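Local coordinates for protein Polyphosphate:AMP phosphotransferase (Meiothermus ruber H328, PDB 5O6M) that transfers phosphate from inorganic polyphosphate to nucleotides, converting AMP to ADP and ADP to ATP, at residues K2-Q7 with P19-A24; I163-L168 with A222-I227. The protein carries 1 engineered substitution. All coordinates share one frame; numbering follows the deposited sequence.

In the fold
Contact 2 is the parallel pairing of strands 161-169 and 224-228 in the P-loop NTPase sheet of this PPK2-family kinase; contact 1 joins two parts of the loop that precedes helix 29-53. Their centres lie about 11 Å apart, and they touch: V6 N is 2.8 Å from W224 O and Y4 O is 3.2 Å from V226 N, both probable hydrogen bonds, so residues 4-6 run along the outer side of strand 224-228, the last strand of the sheet within this chain. R5 also packs on P223 and Y225. The side chain of L168, in contact 2, is about 11 Å from the bound ATP; neither contact contributes a residue to its pocket.

Contact 1: K2-Q7 with P19-A24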
# COMPACT_ATOMS: atom_id res chain seq x y z
N LYS D 2 24.79 6.01 29.19
CA LYS D 2 25.56 7.04 28.51
C LYS D 2 26.70 6.46 27.68
O LYS D 2 27.08 7.07 26.68
CB LYS D 2 26.16 8.04 29.52
CG LYS D 2 25.14 8.92 30.24
CD LYS D 2 24.17 9.56 29.26
CE LYS D 2 23.15 10.43 29.99
NZ LYS D 2 22.15 11.00 29.04
N LYS D 3 27.22 5.30 28.06
CA LYS D 3 28.41 4.71 27.46
C LYS D 3 28.12 3.85 26.24
O LYS D 3 29.06 3.45 25.55
CB LYS D 3 29.12 3.84 28.50
CG LYS D 3 28.18 2.85 29.17
CD LYS D 3 28.93 1.95 30.13
CE LYS D 3 29.90 1.08 29.35
NZ LYS D 3 30.57 0.07 30.21
N TYR D 4 26.85 3.56 25.95
CA TYR D 4 26.52 2.71 24.81
C TYR D 4 26.07 3.51 23.59
O TYR D 4 25.87 2.92 22.52
CB TYR D 4 25.43 1.71 25.21
CG TYR D 4 25.88 0.76 26.30
CD1 TYR D 4 26.83 -0.23 26.04
CD2 TYR D 4 25.36 0.85 27.59
CE1 TYR D 4 27.24 -1.10 27.04
CE2 TYR D 4 25.77 -0.01 28.59
CZ TYR D 4 26.71 -0.98 28.31
OH TYR D 4 27.12 -1.84 29.30
N ARG D 5 25.91 4.82 23.72
CA ARG D 5 25.50 5.67 22.61
C ARG D 5 26.72 6.00 21.76
O ARG D 5 27.57 6.81 22.15
CB ARG D 5 24.83 6.94 23.14
CG ARG D 5 24.14 7.77 22.07
CD ARG D 5 23.35 8.93 22.67
NE ARG D 5 24.20 9.98 23.21
CZ ARG D 5 24.31 10.28 24.50
NH1 ARG D 5 23.60 9.60 25.40
NH2 ARG D 5 25.11 11.25 24.90
N VAL D 6 26.82 5.38 20.58
CA VAL D 6 27.92 5.66 19.67
C VAL D 6 27.95 7.15 19.36
O VAL D 6 27.02 7.69 18.74
CB VAL D 6 27.79 4.82 18.39
CG1 VAL D 6 28.89 5.19 17.39
CG2 VAL D 6 27.85 3.33 18.72
N GLN D 7 29.03 7.81 19.77
CA GLN D 7 29.13 9.25 19.58
C GLN D 7 29.24 9.58 18.09
O GLN D 7 29.79 8.81 17.31
CB GLN D 7 30.34 9.81 20.32
CG GLN D 7 30.29 9.62 21.82
CD GLN D 7 29.11 10.35 22.45
OE1 GLN D 7 28.57 11.29 21.87
NE2 GLN D 7 28.72 9.91 23.64
N PRO D 19 31.20 -8.02 23.94
CA PRO D 19 29.87 -8.66 23.96
C PRO D 19 29.45 -9.17 25.33
O PRO D 19 28.25 -9.35 25.55
CB PRO D 19 30.04 -9.82 22.96
CG PRO D 19 31.16 -9.39 22.06
CD PRO D 19 32.10 -8.62 22.94
N ASP D 20 30.39 -9.40 26.24
CA ASP D 20 30.07 -9.90 27.58
C ASP D 20 29.98 -8.80 28.62
O ASP D 20 29.76 -9.10 29.80
CB ASP D 20 31.11 -10.94 28.00
CG ASP D 20 30.87 -12.29 27.36
OD1 ASP D 20 29.72 -12.79 27.44
OD2 ASP D 20 31.81 -12.85 26.76
N ASP D 21 30.14 -7.54 28.22
CA ASP D 21 30.03 -6.44 29.16
C ASP D 21 28.66 -6.42 29.83
O ASP D 21 27.62 -6.47 29.17
CB ASP D 21 30.28 -5.11 28.43
CG ASP D 21 30.05 -3.90 29.32
OD1 ASP D 21 30.25 -4.02 30.55
OD2 ASP D 21 29.66 -2.84 28.78
N THR D 22 28.67 -6.34 31.17
CA THR D 22 27.46 -6.13 31.96
C THR D 22 27.65 -5.02 32.98
O THR D 22 26.89 -4.93 33.95
CB THR D 22 27.03 -7.42 32.67
OG1 THR D 22 28.08 -7.84 33.55
CG2 THR D 22 26.76 -8.52 31.65
N SER D 23 28.65 -4.16 32.77
CA SER D 23 29.07 -3.19 33.77
C SER D 23 28.02 -2.14 34.09
O SER D 23 28.16 -1.44 35.09
CB SER D 23 30.36 -2.51 33.31
OG SER D 23 30.20 -1.94 32.02
N ALA D 24 26.97 -2.02 33.27
CA ALA D 24 25.95 -1.00 33.52
C ALA D 24 24.94 -1.42 34.58
O ALA D 24 24.24 -0.56 35.12
CB ALA D 24 25.22 -0.66 32.22
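With its CG anti to the carbonyl carbon (chi1 -62°), Y4 reaches its hydroxyl toward D21, whose own CG lies anti to the backbone N (chi1 174°) and brings the carboxylate in from the opposite direction. Y4 OH donates to D21 OD2 over 2.8 Å, arriving from above the carboxylate plane, which is turned 33° from the phenol ring. K3 runs beside Y4, its CG over the rim of one ring face, and a bend at chi3 turns its ammonium group to S23. K3 NZ donates to S23 OG at 2.7 Å, while its salt bridge to D21 OD2 is long at 3.4 Å and weak as a hydrogen bond. The other carboxylate oxygen faces its own segment: D21 OD1 takes the backbone N of S23 at 2.7 Å, closing an Asx turn, and S23 OG meets it on the syn lone pair. A24 CB touches the ring edge, 3.7 Å from Y4 CE2. Y234 OH, on helix 232-249, hydrogen-bonds with Y4 OH and A24 N, tying both segments to that helix. Were D21 an alanine, Y4 OH would probably keep Y234 but lose its carboxylate partner, the K3 ammonium its nearby negative charge, and S23 N the acceptor that closes the turn. One carboxylate thus serves two tasks, shaping the 21-23 turn through OD1 and holding residues 3-4 through OD2, with the lysine charge probably stabilising its ionised form.

Contact 2: I163-L168 with A222-I227; sequences ILKFFL and APWYVI
Strands 163-168 and 224-227 run parallel, their axes 4.7 Å apart at closest and inclined by 29°, with K165, F166, F167 and L168 paired to W224, Y225, V226 and I227. Three good bonds zip the ladder, Y225 N to K165 O, F167 N to Y225 O and I227 N to F167 O, each 2.8 Å; K165 N to P223 O is weak. K165 and W224 cross at about a right angle on the face they share with F167 and V226: K165 CE sits over the five-membered ring, 3.6 Å from its centroid, a CH-pi contact. A bend at chi3 (-69°) carries K165 NZ past the indole to a weak bond with A222 O; K165 NZ also hydrogen-bonds to Y125 OH and the T217 carbonyl and makes a salt bridge to E153, while W224 NE1 hydrogen-bonds to T217 OG1. This pairing joins the fourth and fifth strands of the 2-3-1-4-5 parallel sheet of the P-loop NTPase fold. On the other face, toward helix 232-249, the F166 and Y225 rings lie side by side, planes 27° apart but slid so far that they barely overlap. The edge of F166 at CD1 meets I227 CG1 at 3.7 Å, and L168 CD2 packs alongside I227 CB at 3.8 Å.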
# COMPACT_ATOMS: atom_id res chain seq x y z
N ILE D 163 14.04 8.31 17.10
CA ILE D 163 14.71 7.18 16.46
C ILE D 163 15.68 6.55 17.45
O ILE D 163 16.56 7.23 17.98
CB ILE D 163 15.44 7.61 15.18
CG1 ILE D 163 14.47 8.27 14.21
CG2 ILE D 163 16.14 6.42 14.54
CD1 ILE D 163 15.15 8.85 12.97
N LEU D 164 15.52 5.25 17.67
CA LEU D 164 16.48 4.46 18.43
C LEU D 164 16.97 3.32 17.55
O LEU D 164 16.16 2.57 17.00
CB LEU D 164 15.85 3.90 19.72
CG LEU D 164 15.43 4.89 20.80
CD1 LEU D 164 15.52 4.25 22.18
CD2 LEU D 164 16.26 6.15 20.74
N LYS D 165 18.28 3.18 17.44
CA LYS D 165 18.89 2.10 16.68
C LYS D 165 19.72 1.25 17.61
O LYS D 165 20.59 1.76 18.33
CB LYS D 165 19.73 2.65 15.52
CG LYS D 165 18.91 3.48 14.53
CD LYS D 165 19.77 4.07 13.42
CE LYS D 165 20.70 5.15 13.91
NZ LYS D 165 21.36 5.85 12.77
N PHE D 166 19.44 -0.05 17.63
CA PHE D 166 20.11 -1.00 18.51
C PHE D 166 20.86 -2.02 17.67
O PHE D 166 20.25 -2.69 16.83
CB PHE D 166 19.11 -1.71 19.43
CG PHE D 166 18.42 -0.79 20.40
CD1 PHE D 166 19.06 -0.38 21.56
CD2 PHE D 166 17.13 -0.35 20.17
CE1 PHE D 166 18.43 0.46 22.46
CE2 PHE D 166 16.49 0.49 21.06
CZ PHE D 166 17.14 0.90 22.22
N PHE D 167 22.17 -2.12 17.88
CA PHE D 167 22.95 -3.24 17.38
C PHE D 167 23.16 -4.20 18.54
O PHE D 167 23.84 -3.87 19.51
CB PHE D 167 24.28 -2.76 16.80
CG PHE D 167 25.15 -3.88 16.27
CD1 PHE D 167 24.70 -4.69 15.24
CD2 PHE D 167 26.40 -4.12 16.82
CE1 PHE D 167 25.49 -5.72 14.75
CE2 PHE D 167 27.19 -5.15 16.34
CZ PHE D 167 26.74 -5.95 15.30
N LEU D 168 22.54 -5.38 18.46
CA LEU D 168 22.74 -6.42 19.47
C LEU D 168 24.03 -7.17 19.13
O LEU D 168 24.10 -7.86 18.11
CB LEU D 168 21.55 -7.36 19.55
CG LEU D 168 20.17 -6.71 19.63
CD1 LEU D 168 19.07 -7.76 19.65
CD2 LEU D 168 20.06 -5.78 20.82
N ALA D 222 19.83 10.57 15.44
CA ALA D 222 19.56 9.14 15.22
C ALA D 222 20.72 8.32 15.75
O ALA D 222 21.53 7.78 14.99
CB ALA D 222 19.31 8.86 13.74
N PRO D 223 20.83 8.18 17.07
CA PRO D 223 21.98 7.48 17.66
C PRO D 223 21.90 5.97 17.49
O PRO D 223 20.82 5.37 17.48
CB PRO D 223 21.89 7.86 19.14
CG PRO D 223 20.42 8.05 19.37
CD PRO D 223 19.90 8.69 18.10
N TRP D 224 23.08 5.36 17.36
CA TRP D 224 23.23 3.92 17.48
C TRP D 224 23.61 3.56 18.90
O TRP D 224 24.42 4.25 19.54
CB TRP D 224 24.30 3.40 16.52
CG TRP D 224 23.81 3.09 15.14
CD1 TRP D 224 23.93 3.89 14.04
CD2 TRP D 224 23.14 1.90 14.71
NE1 TRP D 224 23.37 3.27 12.94
CE2 TRP D 224 22.88 2.05 13.33
CE3 TRP D 224 22.74 0.73 15.35
CZ2 TRP D 224 22.22 1.07 12.58
CZ3 TRP D 224 22.09 -0.25 14.61
CH2 TRP D 224 21.84 -0.07 13.24
N TYR D 225 23.04 2.48 19.41
CA TYR D 225 23.44 1.89 20.68
C TYR D 225 23.97 0.49 20.42
O TYR D 225 23.29 -0.33 19.79
CB TYR D 225 22.28 1.83 21.67
CG TYR D 225 21.73 3.18 22.05
CD1 TYR D 225 22.26 3.89 23.12
CD2 TYR D 225 20.67 3.74 21.35
CE1 TYR D 225 21.75 5.13 23.47
CE2 TYR D 225 20.16 4.97 21.69
CZ TYR D 225 20.70 5.66 22.75
OH TYR D 225 20.18 6.89 23.08
N VAL D 226 25.19 0.23 20.88
CA VAL D 226 25.76 -1.11 20.85
C VAL D 226 25.36 -1.80 22.15
O VAL D 226 25.63 -1.30 23.24
CB VAL D 226 27.28 -1.07 20.68
CG1 VAL D 226 27.85 -2.48 20.72
CG2 VAL D 226 27.65 -0.38 19.38
N ILE D 227 24.69 -2.94 22.02
CA ILE D 227 24.10 -3.65 23.15
C ILE D 227 24.90 -4.93 23.37
O ILE D 227 24.86 -5.83 22.51
CB ILE D 227 22.61 -3.96 22.91
CG1 ILE D 227 21.83 -2.68 22.59
CG2 ILE D 227 22.02 -4.69 24.12
CD1 ILE D 227 21.87 -1.65 23.70